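Local coordinates for delta-aminolevulinic acid dehydratase (Toxoplasma gondii ME49, PDB 3OBK), which catalyses the condensation of two molecules of 5-aminolevulinic acid into porphobilinogen, an early step of tetrapyrrole synthesis, and is captured here with that product bound, at residues M72-G80 with R117-F126; I61-R69 with G220-S228. All blocks are in the same frame, centred on the assembly; numbering follows the deposited sequence.

Interaction 1: residues M72-G80 with R117-F126; sequences MEDLLKEVG and RAIMALKEAF
L122 fills the middle of this helix pair, set between L75, L76 and V79 of the facing helix. Its two branches divide the work. CD2 meets L76 CD2 at 3.4 Å and V79 CG2 at 3.7 Å, while CD1 takes the other side and lies 3.8 Å from L75 CD2, the side chains of L75 and L122 crossing at about a right angle. L75, V79 and L122 are buried, because beneath them lies the barrel sheet: L75 also touches L50 and V52, V79 reaches F90, and L122 rests on L92 and L131. The tight part of the contact is this cluster around L122, made of the methyl groups of branched side chains between two helix backbones whose axes come within 10.2 Å at a crossing angle of -47°.

The margin is looser and partly exposed. R117, A121 and A125 make only longer contacts there, such as L76 CD1 to A125 CB at 4.2 Å. R117 offers its backbone and CB to M72 CE, its guanidinium being engaged by D54 and the carbonyl of D112.

Each end of the pair is well covered. At one, M72, bent at both chi2 and chi3, curls its thioether over small residues, SD standing 3.7 Å from A118 CA. At the other F126, the first residue to leave the helix, turns its ring toward helix 72-80. The L76 carbonyl O lies at the ring edge, 3.6 Å from F126 CZ, and G80, with no side chain, lets that same CZ approach its CA to 3.7 Å. A125 CB covers one face of the ring, offset toward the rim.

The segments share no mutual hydrogen bond or salt bridge. Cohesion between these two neighbouring outer helices of the barrel therefore comes from shape fit and apolar burial along the whole interface.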
ATOM      1  N   MET A  72     -51.661  10.096   6.167  1.00 19.75           N
ATOM      2  CA  MET A  72     -50.935  10.910   7.109  1.00 20.59           C
ATOM      3  C   MET A  72     -51.112  10.402   8.541  1.00 20.85           C
ATOM      4  O   MET A  72     -50.167  10.278   9.271  1.00 20.36           O
ATOM      5  CB  MET A  72     -51.370  12.366   7.017  1.00 21.11           C
ATOM      6  CG  MET A  72     -50.498  13.279   7.848  1.00 22.67           C
ATOM      7  SD  MET A  72     -48.935  13.526   7.018  1.00 26.45           S
ATOM      8  CE  MET A  72     -49.499  14.716   5.779  1.00 26.18           C
ATOM      9  N   GLU A  73     -52.335  10.122   8.942  1.00 22.21           N
ATOM     10  CA  GLU A  73     -52.591   9.671  10.305  1.00 23.28           C
ATOM     11  C   GLU A  73     -51.812   8.364  10.599  1.00 21.79           C
ATOM     12  O   GLU A  73     -51.179   8.229  11.626  1.00 21.95           O
ATOM     13  CB  GLU A  73     -54.097   9.480  10.488  1.00 24.24           C
ATOM     14  CG  GLU A  73     -54.506   9.258  11.890  1.00 29.94           C
ATOM     15  CD  GLU A  73     -55.564   8.132  12.051  1.00 37.52           C
ATOM     16  OE1 GLU A  73     -56.807   8.411  11.925  1.00 36.56           O
ATOM     17  OE2 GLU A  73     -55.113   6.971  12.332  1.00 40.42           O
ATOM     18  N   ASP A  74     -51.858   7.417   9.671  1.00 20.94           N
ATOM     19  CA  ASP A  74     -51.201   6.127   9.843  1.00 20.47           C
ATOM     20  C   ASP A  74     -49.676   6.251   9.763  1.00 19.19           C
ATOM     21  O   ASP A  74     -48.964   5.463  10.397  1.00 18.68           O
ATOM     22  CB  ASP A  74     -51.709   5.093   8.810  1.00 20.50           C
ATOM     23  CG  ASP A  74     -53.054   4.452   9.212  1.00 21.77           C
ATOM     24  OD1 ASP A  74     -53.513   4.672  10.348  1.00 22.96           O
ATOM     25  OD2 ASP A  74     -53.644   3.723   8.383  1.00 22.45           O
ATOM     26  N   LEU A  75     -49.188   7.239   9.003  1.00 18.01           N
ATOM     27  CA  LEU A  75     -47.755   7.584   9.017  1.00 17.11           C
ATOM     28  C   LEU A  75     -47.276   7.880  10.428  1.00 16.55           C
ATOM     29  O   LEU A  75     -46.308   7.302  10.886  1.00 15.36           O
ATOM     30  CB  LEU A  75     -47.443   8.777   8.112  1.00 16.62           C
ATOM     31  CG  LEU A  75     -45.989   9.236   8.028  1.00 16.16           C
ATOM     32  CD1 LEU A  75     -45.022   8.140   7.474  1.00 15.19           C
ATOM     33  CD2 LEU A  75     -45.898  10.503   7.192  1.00 14.52           C
ATOM     34  N   LEU A  76     -47.970   8.779  11.108  1.00 17.30           N
ATOM     35  CA  LEU A  76     -47.645   9.071  12.487  1.00 17.84           C
ATOM     36  C   LEU A  76     -47.744   7.808  13.350  1.00 17.50           C
ATOM     37  O   LEU A  76     -46.875   7.579  14.166  1.00 16.84           O
ATOM     38  CB  LEU A  76     -48.537  10.168  13.043  1.00 18.94           C
ATOM     39  CG  LEU A  76     -48.702  11.494  12.273  1.00 21.38           C
ATOM     40  CD1 LEU A  76     -49.303  12.552  13.195  1.00 21.57           C
ATOM     41  CD2 LEU A  76     -47.421  12.045  11.622  1.00 20.30           C
ATOM     42  N   LYS A  77     -48.775   6.983  13.167  1.00 17.40           N
ATOM     43  CA  LYS A  77     -48.868   5.747  13.962  1.00 17.87           C
ATOM     44  C   LYS A  77     -47.647   4.876  13.723  1.00 16.55           C
ATOM     45  O   LYS A  77     -47.094   4.295  14.656  1.00 16.59           O
ATOM     46  CB  LYS A  77     -50.163   4.930  13.693  1.00 18.38           C
ATOM     47  N   GLU A  78     -47.230   4.790  12.470  1.00 15.51           N
ATOM     48  CA  GLU A  78     -46.181   3.859  12.096  1.00 14.79           C
ATOM     49  C   GLU A  78     -44.800   4.331  12.575  1.00 13.62           C
ATOM     50  O   GLU A  78     -44.029   3.535  13.096  1.00 12.00           O
ATOM     51  CB  GLU A  78     -46.194   3.631  10.579  1.00 14.79           C
ATOM     52  CG  GLU A  78     -45.202   2.571  10.071  1.00 14.41           C
ATOM     53  CD  GLU A  78     -45.620   1.166  10.414  1.00 16.63           C
ATOM     54  OE1 GLU A  78     -46.835   0.904  10.486  1.00 17.64           O
ATOM     55  OE2 GLU A  78     -44.735   0.294  10.591  1.00 18.83           O
ATOM     56  N   VAL A  79     -44.499   5.613  12.395  1.00 13.07           N
ATOM     57  CA  VAL A  79     -43.274   6.165  12.939  1.00 12.93           C
ATOM     58  C   VAL A  79     -43.183   5.940  14.449  1.00 13.72           C
ATOM     59  O   VAL A  79     -42.131   5.536  14.981  1.00 13.81           O
ATOM     60  CB  VAL A  79     -43.110   7.638  12.572  1.00 12.92           C
ATOM     61  CG1 VAL A  79     -42.031   8.313  13.435  1.00 12.15           C
ATOM     62  CG2 VAL A  79     -42.769   7.753  11.084  1.00 11.04           C
ATOM     63  N   GLY A  80     -44.295   6.175  15.130  1.00 14.41           N
ATOM     64  CA  GLY A  80     -44.401   5.938  16.557  1.00 15.03           C
ATOM     65  C   GLY A  80     -44.107   4.513  17.016  1.00 14.97           C
ATOM     66  O   GLY A  80     -43.468   4.332  18.036  1.00 13.78           O
ATOM     67  N   ARG A 117     -45.665  18.597   4.207  1.00 22.32           N
ATOM     68  CA  ARG A 117     -46.662  18.493   5.280  1.00 22.92           C
ATOM     69  C   ARG A 117     -46.409  17.254   6.149  1.00 22.22           C
ATOM     70  O   ARG A 117     -46.630  17.285   7.355  1.00 22.93           O
ATOM     71  CB  ARG A 117     -48.086  18.455   4.714  1.00 23.28           C
ATOM     72  CG  ARG A 117     -48.572  19.774   4.185  1.00 24.88           C
ATOM     73  CD  ARG A 117     -50.045  19.687   3.734  1.00 26.36           C
ATOM     74  NE  ARG A 117     -50.184  19.210   2.349  1.00 25.62           N
ATOM     75  CZ  ARG A 117     -50.788  18.086   1.942  1.00 24.34           C
ATOM     76  NH1 ARG A 117     -50.829  17.845   0.642  1.00 22.96           N
ATOM     77  NH2 ARG A 117     -51.352  17.207   2.789  1.00 24.09           N
ATOM     78  N   ALA A 118     -45.963  16.168   5.534  1.00 21.07           N
ATOM     79  CA  ALA A 118     -45.657  14.950   6.267  1.00 20.73           C
ATOM     80  C   ALA A 118     -44.516  15.190   7.234  1.00 20.53           C
ATOM     81  O   ALA A 118     -44.558  14.733   8.382  1.00 20.42           O
ATOM     82  CB  ALA A 118     -45.313  13.826   5.316  1.00 19.89           C
ATOM     83  N   ILE A 119     -43.506  15.916   6.766  1.00 20.24           N
ATOM     84  CA  ILE A 119     -42.367  16.265   7.600  1.00 20.54           C
ATOM     85  C   ILE A 119     -42.786  17.160   8.761  1.00 21.51           C
ATOM     86  O   ILE A 119     -42.401  16.917   9.894  1.00 21.04           O
ATOM     87  CB  ILE A 119     -41.289  16.999   6.797  1.00 20.41           C
ATOM     88  CG1 ILE A 119     -40.622  16.060   5.798  1.00 19.59           C
ATOM     89  CG2 ILE A 119     -40.249  17.621   7.729  1.00 19.88           C
ATOM     90  CD1 ILE A 119     -39.618  16.772   4.919  1.00 19.17           C
ATOM     91  N   MET A 120     -43.562  18.197   8.479  1.00 22.63           N
ATOM     92  CA  MET A 120     -44.022  19.092   9.546  1.00 24.48           C
ATOM     93  C   MET A 120     -44.876  18.357  10.534  1.00 24.14           C
ATOM     94  O   MET A 120     -44.732  18.552  11.717  1.00 24.53           O
ATOM     95  CB  MET A 120     -44.790  20.292   8.998  1.00 25.79           C
ATOM     96  CG  MET A 120     -43.885  21.366   8.385  1.00 27.85           C
ATOM     97  SD  MET A 120     -44.826  22.699   7.598  1.00 33.90           S
ATOM     98  CE  MET A 120     -44.889  22.183   5.884  1.00 31.48           C
ATOM     99  N   ALA A 121     -45.739  17.485  10.047  1.00 23.95           N
ATOM    100  CA  ALA A 121     -46.602  16.712  10.924  1.00 24.33           C
ATOM    101  C   ALA A 121     -45.796  15.746  11.821  1.00 24.09           C
ATOM    102  O   ALA A 121     -46.096  15.582  12.990  1.00 24.27           O
ATOM    103  CB  ALA A 121     -47.654  15.973  10.103  1.00 23.92           C
ATOM    104  N   LEU A 122     -44.767  15.121  11.271  1.00 23.70           N
ATOM    105  CA  LEU A 122     -43.981  14.157  12.026  1.00 23.52           C
ATOM    106  C   LEU A 122     -43.155  14.867  13.067  1.00 24.45           C
ATOM    107  O   LEU A 122     -43.077  14.425  14.209  1.00 23.96           O
ATOM    108  CB  LEU A 122     -43.093  13.340  11.101  1.00 22.02           C
ATOM    109  CG  LEU A 122     -43.830  12.218  10.407  1.00 20.50           C
ATOM    110  CD1 LEU A 122     -43.001  11.640   9.293  1.00 19.59           C
ATOM    111  CD2 LEU A 122     -44.195  11.145  11.393  1.00 18.66           C
ATOM    112  N   LYS A 123     -42.540  15.968  12.660  1.00 25.79           N
ATOM    113  CA  LYS A 123     -41.845  16.869  13.606  1.00 27.39           C
ATOM    114  C   LYS A 123     -42.714  17.435  14.758  1.00 28.85           C
ATOM    115  O   LYS A 123     -42.220  17.572  15.869  1.00 29.71           O
ATOM    116  CB  LYS A 123     -41.157  18.016  12.848  1.00 27.10           C
ATOM    117  CG  LYS A 123     -39.900  17.573  12.116  1.00 26.02           C
ATOM    118  CD  LYS A 123     -38.708  17.475  13.041  1.00 25.36           C
ATOM    119  CE  LYS A 123     -37.581  16.598  12.461  1.00 25.07           C
ATOM    120  NZ  LYS A 123     -36.371  16.582  13.336  1.00 22.83           N
ATOM    121  N   GLU A 124     -43.978  17.763  14.505  1.00 29.92           N
ATOM    122  CA  GLU A 124     -44.839  18.244  15.580  1.00 32.05           C
ATOM    123  C   GLU A 124     -45.136  17.096  16.546  1.00 32.59           C
ATOM    124  O   GLU A 124     -45.182  17.313  17.754  1.00 33.78           O
ATOM    125  CB  GLU A 124     -46.152  18.883  15.072  1.00 32.75           C
ATOM    126  N   ALA A 125     -45.307  15.884  16.016  1.00 31.98           N
ATOM    127  CA  ALA A 125     -45.654  14.725  16.830  1.00 31.64           C
ATOM    128  C   ALA A 125     -44.462  14.043  17.523  1.00 31.10           C
ATOM    129  O   ALA A 125     -44.632  13.470  18.585  1.00 32.50           O
ATOM    130  CB  ALA A 125     -46.433  13.741  16.023  1.00 30.85           C
ATOM    131  N   PHE A 126     -43.268  14.105  16.960  1.00 30.32           N
ATOM    132  CA  PHE A 126     -42.076  13.534  17.604  1.00 29.94           C
ATOM    133  C   PHE A 126     -40.914  14.483  17.333  1.00 30.27           C
ATOM    134  O   PHE A 126     -40.152  14.273  16.400  1.00 29.80           O
ATOM    135  CB  PHE A 126     -41.719  12.158  17.011  1.00 29.25           C
ATOM    136  CG  PHE A 126     -42.885  11.248  16.818  1.00 27.67           C
ATOM    137  CD1 PHE A 126     -43.462  10.602  17.903  1.00 26.26           C
ATOM    138  CD2 PHE A 126     -43.412  11.037  15.561  1.00 25.00           C
ATOM    139  CE1 PHE A 126     -44.528   9.779  17.741  1.00 24.95           C
ATOM    140  CE2 PHE A 126     -44.495  10.206  15.400  1.00 25.16           C
ATOM    141  CZ  PHE A 126     -45.043   9.567  16.492  1.00 25.26           C
TER

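Interaction 2: residues I61-R69 with G220-S228; sequences IPSMPGQSR and GPFRDALDS. With PBG (3-[5-(aminomethyl)-4-(carboxymethyl)-1H-pyrrol-3-yl]propanoic acid), chain L; EDO (1,2-ethanediol), chain O.
R69 and S63 supply the polar bonds from the I61-R69 segment, a loop that ends in strand 68-70, to the short helix 220-226. R69, extended from CG to NE, lays its guanidinium along the helix's C-terminal carbonyls. NE donates to A225 O at 2.6 Å, with the oxygen tilted 23° from the guanidinium plane, whereas NH2 reaches D224 O at 3.0 Å near that plane and in the carbonyl plane of D224; a longer NH2 bond to A225 O is weak. Through these bonds the arginine would probably add favourable charge at the negative end of the helix dipole. D227, with positive phi, closes a Schellman motif at the same end. S63 OG, placed between the backbone N and carbonyl carbon (chi1 54°), donates to D224 OD2 at 2.7 Å on its anti lone pair; H229 takes the other carboxylate oxygen, OD1, so the carboxylate is held from both oxygens.

Apolar contacts accompany these bonds. I61 CD1 presses on A225 CB at 3.6 Å, and M64 CG meets P221 CB at 3.4 Å, the two side chains crossing nearly at a right angle. Y307 of a second subunit packs on S63 and P221.

Ligand contacts come from the helix's other side. With F222 CG anti to the backbone N (chi1 175°), one face of the F222 ring lies over the pyrrole, PBG C3A sitting over the ring centre and CE1 3.3 Å from PBG C2A. R223 NH2 donates to PBG O2A at 2.6 Å, supported by a weak bond from NE. A loop and a short helix, both at the C-terminal ends of barrel strands, thus pack together beside the product site, as is characteristic of TIM-barrel enzymes.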
ATOM      1  N   ILE A  61     -49.363  -2.139  -0.552  1.00 19.19           N
ATOM      2  CA  ILE A  61     -48.557  -2.279  -1.770  1.00 18.10           C
ATOM      3  C   ILE A  61     -48.409  -3.779  -2.072  1.00 17.92           C
ATOM      4  O   ILE A  61     -47.699  -4.519  -1.394  1.00 17.31           O
ATOM      5  CB  ILE A  61     -47.187  -1.641  -1.588  1.00 17.30           C
ATOM      6  CG1 ILE A  61     -47.348  -0.164  -1.192  1.00 16.66           C
ATOM      7  CG2 ILE A  61     -46.359  -1.812  -2.829  1.00 15.27           C
ATOM      8  CD1 ILE A  61     -46.086   0.429  -0.509  1.00 15.72           C
ATOM      9  N   PRO A  62     -49.120  -4.241  -3.074  1.00 18.45           N
ATOM     10  CA  PRO A  62     -49.128  -5.695  -3.212  1.00 18.71           C
ATOM     11  C   PRO A  62     -47.753  -6.299  -3.466  1.00 18.26           C
ATOM     12  O   PRO A  62     -47.484  -7.381  -2.966  1.00 18.89           O
ATOM     13  CB  PRO A  62     -50.063  -5.933  -4.411  1.00 19.09           C
ATOM     14  CG  PRO A  62     -50.931  -4.721  -4.471  1.00 19.15           C
ATOM     15  CD  PRO A  62     -50.086  -3.574  -3.971  1.00 19.23           C
ATOM     16  N   SER A  63     -46.897  -5.625  -4.239  1.00 17.49           N
ATOM     17  CA  SER A  63     -45.564  -6.150  -4.517  1.00 16.72           C
ATOM     18  C   SER A  63     -44.501  -5.849  -3.421  1.00 16.38           C
ATOM     19  O   SER A  63     -43.306  -6.147  -3.604  1.00 16.45           O
ATOM     20  CB  SER A  63     -45.096  -5.667  -5.874  1.00 16.19           C
ATOM     21  OG  SER A  63     -45.182  -4.270  -5.944  1.00 16.95           O
ATOM     22  N   MET A  64     -44.931  -5.275  -2.295  1.00 15.68           N
ATOM     23  CA  MET A  64     -44.101  -5.152  -1.090  1.00 14.83           C
ATOM     24  C   MET A  64     -44.926  -5.549   0.144  1.00 15.14           C
ATOM     25  O   MET A  64     -45.279  -4.710   0.961  1.00 14.92           O
ATOM     26  CB  MET A  64     -43.626  -3.725  -0.928  1.00 14.23           C
ATOM     27  CG  MET A  64     -42.897  -3.195  -2.112  1.00 13.75           C
ATOM     28  SD  MET A  64     -42.230  -1.555  -1.788  1.00 13.60           S
ATOM     29  CE  MET A  64     -41.193  -1.840  -0.363  1.00  8.40           C
ATOM     30  N   PRO A  65     -45.243  -6.841   0.278  1.00 15.59           N
ATOM     31  CA  PRO A  65     -46.213  -7.317   1.270  1.00 15.78           C
ATOM     32  C   PRO A  65     -45.827  -6.917   2.684  1.00 15.40           C
ATOM     33  O   PRO A  65     -44.648  -7.041   3.047  1.00 15.47           O
ATOM     34  CB  PRO A  65     -46.136  -8.850   1.125  1.00 16.51           C
ATOM     35  CG  PRO A  65     -45.491  -9.094  -0.209  1.00 16.00           C
ATOM     36  CD  PRO A  65     -44.563  -7.959  -0.403  1.00 15.51           C
ATOM     37  N   GLY A  66     -46.803  -6.455   3.465  1.00 14.88           N
ATOM     38  CA  GLY A  66     -46.545  -5.864   4.768  1.00 14.21           C
ATOM     39  C   GLY A  66     -46.368  -4.342   4.765  1.00 13.73           C
ATOM     40  O   GLY A  66     -46.597  -3.711   5.799  1.00 13.82           O
ATOM     41  N   GLN A  67     -45.957  -3.753   3.633  1.00 12.78           N
ATOM     42  CA  GLN A  67     -45.799  -2.297   3.498  1.00 12.75           C
ATOM     43  C   GLN A  67     -46.972  -1.650   2.768  1.00 13.47           C
ATOM     44  O   GLN A  67     -47.538  -2.233   1.847  1.00 13.98           O
ATOM     45  CB  GLN A  67     -44.538  -1.952   2.717  1.00 12.21           C
ATOM     46  CG  GLN A  67     -43.256  -2.567   3.235  1.00 11.80           C
ATOM     47  CD  GLN A  67     -43.039  -2.281   4.696  1.00 12.13           C
ATOM     48  OE1 GLN A  67     -43.039  -1.114   5.120  1.00 11.13           O
ATOM     49  NE2 GLN A  67     -42.853  -3.339   5.481  1.00  9.80           N
ATOM     50  N   SER A  68     -47.313  -0.426   3.143  1.00 13.80           N
ATOM     51  CA  SER A  68     -48.497   0.217   2.607  1.00 14.55           C
ATOM     52  C   SER A  68     -48.220   1.632   2.132  1.00 14.41           C
ATOM     53  O   SER A  68     -47.232   2.264   2.553  1.00 13.70           O
ATOM     54  CB  SER A  68     -49.567   0.280   3.691  1.00 15.60           C
ATOM     55  OG  SER A  68     -50.247  -0.968   3.861  1.00 17.76           O
ATOM     56  N   ARG A  69     -49.108   2.133   1.273  1.00 14.57           N
ATOM     57  CA  ARG A  69     -49.218   3.571   1.077  1.00 15.43           C
ATOM     58  C   ARG A  69     -49.971   4.100   2.278  1.00 15.66           C
ATOM     59  O   ARG A  69     -51.160   3.863   2.400  1.00 16.41           O
ATOM     60  CB  ARG A  69     -49.972   3.945  -0.186  1.00 15.66           C
ATOM     61  CG  ARG A  69     -49.307   3.509  -1.447  1.00 17.47           C
ATOM     62  CD  ARG A  69     -50.075   4.006  -2.609  1.00 20.87           C
ATOM     63  NE  ARG A  69     -49.513   3.583  -3.885  1.00 22.94           N
ATOM     64  CZ  ARG A  69     -50.220   3.419  -5.012  1.00 24.24           C
ATOM     65  NH1 ARG A  69     -51.526   3.635  -5.038  1.00 23.97           N
ATOM     66  NH2 ARG A  69     -49.604   3.028  -6.124  1.00 24.59           N
ATOM     67  N   GLY A 220     -38.433  -2.274  -8.810  1.00 14.80           N
ATOM     68  CA  GLY A 220     -39.780  -2.348  -9.367  1.00 15.71           C
ATOM     69  C   GLY A 220     -40.898  -2.110  -8.367  1.00 15.82           C
ATOM     70  O   GLY A 220     -41.809  -1.328  -8.639  1.00 16.35           O
ATOM     71  N   PRO A 221     -40.862  -2.819  -7.228  1.00 15.99           N
ATOM     72  CA  PRO A 221     -41.936  -2.649  -6.247  1.00 16.68           C
ATOM     73  C   PRO A 221     -41.997  -1.244  -5.659  1.00 16.92           C
ATOM     74  O   PRO A 221     -43.085  -0.745  -5.395  1.00 16.90           O
ATOM     75  CB  PRO A 221     -41.620  -3.707  -5.180  1.00 16.82           C
ATOM     76  CG  PRO A 221     -40.838  -4.750  -5.921  1.00 16.65           C
ATOM     77  CD  PRO A 221     -40.043  -4.012  -6.952  1.00 15.82           C
ATOM     78  N   PHE A 222     -40.848  -0.594  -5.491  1.00 16.85           N
ATOM     79  CA  PHE A 222     -40.868   0.818  -5.124  1.00 17.12           C
ATOM     80  C   PHE A 222     -41.694   1.643  -6.167  1.00 17.84           C
ATOM     81  O   PHE A 222     -42.549   2.459  -5.796  1.00 17.34           O
ATOM     82  CB  PHE A 222     -39.435   1.343  -4.985  1.00 16.45           C
ATOM     83  CG  PHE A 222     -39.334   2.838  -4.722  1.00 14.97           C
ATOM     84  CD1 PHE A 222     -39.383   3.749  -5.777  1.00 13.04           C
ATOM     85  CD2 PHE A 222     -39.126   3.314  -3.426  1.00 13.17           C
ATOM     86  CE1 PHE A 222     -39.257   5.098  -5.542  1.00 13.87           C
ATOM     87  CE2 PHE A 222     -38.985   4.659  -3.162  1.00 12.70           C
ATOM     88  CZ  PHE A 222     -39.079   5.568  -4.209  1.00 14.70           C
ATOM     89  N   ARG A 223     -41.436   1.413  -7.456  1.00 17.96           N
ATOM     90  CA  ARG A 223     -42.133   2.137  -8.498  1.00 18.62           C
ATOM     91  C   ARG A 223     -43.627   1.785  -8.570  1.00 19.54           C
ATOM     92  O   ARG A 223     -44.424   2.583  -9.045  1.00 19.37           O
ATOM     93  CB  ARG A 223     -41.445   1.908  -9.845  1.00 18.79           C
ATOM     94  CG  ARG A 223     -40.052   2.543  -9.918  1.00 18.44           C
ATOM     95  CD  ARG A 223     -39.307   2.118 -11.151  1.00 17.68           C
ATOM     96  NE  ARG A 223     -37.921   2.592 -11.184  1.00 17.12           N
ATOM     97  CZ  ARG A 223     -36.985   2.099 -11.994  1.00 18.10           C
ATOM     98  NH1 ARG A 223     -37.274   1.108 -12.839  1.00 18.91           N
ATOM     99  NH2 ARG A 223     -35.749   2.575 -11.964  1.00 19.60           N
ATOM    100  N   ASP A 224     -44.015   0.603  -8.096  1.00 20.54           N
ATOM    101  CA  ASP A 224     -45.434   0.313  -7.932  1.00 21.24           C
ATOM    102  C   ASP A 224     -45.979   1.188  -6.812  1.00 21.34           C
ATOM    103  O   ASP A 224     -47.061   1.759  -6.949  1.00 21.53           O
ATOM    104  CB  ASP A 224     -45.681  -1.159  -7.601  1.00 21.72           C
ATOM    105  CG  ASP A 224     -45.252  -2.113  -8.726  1.00 23.21           C
ATOM    106  OD1 ASP A 224     -45.181  -1.676  -9.902  1.00 24.77           O
ATOM    107  OD2 ASP A 224     -44.993  -3.313  -8.425  1.00 24.34           O
ATOM    108  N   ALA A 225     -45.221   1.310  -5.715  1.00 21.45           N
ATOM    109  CA  ALA A 225     -45.659   2.080  -4.537  1.00 21.62           C
ATOM    110  C   ALA A 225     -45.965   3.539  -4.866  1.00 22.11           C
ATOM    111  O   ALA A 225     -47.003   4.081  -4.431  1.00 21.62           O
ATOM    112  CB  ALA A 225     -44.658   1.995  -3.403  1.00 20.57           C
ATOM    113  N   LEU A 226     -45.078   4.161  -5.644  1.00 22.70           N
ATOM    114  CA  LEU A 226     -45.260   5.566  -6.071  1.00 23.57           C
ATOM    115  C   LEU A 226     -46.003   5.762  -7.397  1.00 24.11           C
ATOM    116  O   LEU A 226     -46.315   6.902  -7.778  1.00 24.35           O
ATOM    117  CB  LEU A 226     -43.907   6.244  -6.179  1.00 23.26           C
ATOM    118  CG  LEU A 226     -43.290   6.751  -4.894  1.00 23.76           C
ATOM    119  CD1 LEU A 226     -43.325   5.659  -3.855  1.00 23.99           C
ATOM    120  CD2 LEU A 226     -41.862   7.286  -5.141  1.00 21.48           C
ATOM    121  N   ASP A 227     -46.259   4.661  -8.098  1.00 24.96           N
ATOM    122  CA  ASP A 227     -46.827   4.685  -9.454  1.00 26.22           C
ATOM    123  C   ASP A 227     -45.957   5.554 -10.368  1.00 26.35           C
ATOM    124  O   ASP A 227     -46.406   6.516 -10.959  1.00 26.58           O
ATOM    125  CB  ASP A 227     -48.292   5.153  -9.431  1.00 26.71           C
ATOM    126  CG  ASP A 227     -49.017   4.897 -10.743  1.00 27.67           C
ATOM    127  OD1 ASP A 227     -48.695   3.946 -11.472  1.00 27.47           O
ATOM    128  OD2 ASP A 227     -49.916   5.681 -11.056  1.00 31.31           O
ATOM    129  N   SER A 228     -44.687   5.198 -10.459  1.00 26.78           N
ATOM    130  CA  SER A 228     -43.698   6.107 -11.027  1.00 27.14           C
ATOM    131  C   SER A 228     -42.806   5.396 -12.033  1.00 27.16           C
ATOM    132  O   SER A 228     -41.694   5.824 -12.312  1.00 26.75           O
ATOM    133  CB  SER A 228     -42.896   6.783  -9.898  1.00 26.87           C
ATOM    134  OG  SER A 228     -42.216   5.835  -9.107  1.00 26.48           O
TER
HETATM  135  CHA PBG L 360     -36.094   7.688  -6.854  1.00 19.71           C
HETATM  136  C1A PBG L 360     -35.933   6.506  -5.956  1.00 19.58           C
HETATM  137  C2A PBG L 360     -36.010   5.167  -6.330  1.00 19.49           C
HETATM  138  C3A PBG L 360     -35.793   4.437  -5.176  1.00 16.46           C
HETATM  139  C4A PBG L 360     -35.506   5.338  -4.167  1.00 18.81           C
HETATM  140  NA  PBG L 360     -35.625   6.581  -4.653  1.00 19.44           N
HETATM  141  C5A PBG L 360     -36.429   4.581  -7.657  1.00 21.31           C
HETATM  142  C6A PBG L 360     -35.511   4.767  -8.786  1.00 19.95           C
HETATM  143  O1A PBG L 360     -34.653   5.684  -8.675  1.00 22.89           O
HETATM  144  O2A PBG L 360     -35.655   4.092  -9.830  1.00 16.92           O
HETATM  145  C7A PBG L 360     -35.862   2.963  -5.070  1.00 14.72           C
HETATM  146  C8A PBG L 360     -35.898   2.390  -3.702  1.00 12.13           C
HETATM  147  C9A PBG L 360     -36.269   0.973  -3.555  1.00  9.48           C
HETATM  148  O3A PBG L 360     -36.700   0.613  -2.464  1.00 14.05           O
HETATM  149  O4A PBG L 360     -36.440   0.205  -4.515  1.00  9.26           O
HETATM  150  N1  PBG L 360     -34.964   8.531  -7.069  1.00 18.89           N
HETATM  151  C1  EDO O 385     -47.094  -0.620   7.589  1.00 20.79           C
HETATM  152  O1  EDO O 385     -47.952  -1.516   6.839  1.00 22.57           O
HETATM  153  C2  EDO O 385     -45.896  -0.099   6.777  1.00 18.71           C
HETATM  154  O2  EDO O 385     -46.279   0.707   5.640  1.00 15.69           O

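The two contacts sit in different places of one TIM barrel, one among the outer helices, the other at the C-terminal end of the strands, their centres about 20 Å apart. Interaction 1 joins two outer helices against the strand wall, partly exposed and held by carbon packing. Interaction 2 is more deeply buried and bridges the loop that follows the first barrel strand to a helix beside the product; it mixes apolar packing with side-chain hydrogen bonds, two of them from R69 to helix carbonyls. They share no element, yet strand 68-70, used by interaction 2, runs directly into helix 72-84 of interaction 1, which is nested within the chain loop that interaction 2 closes.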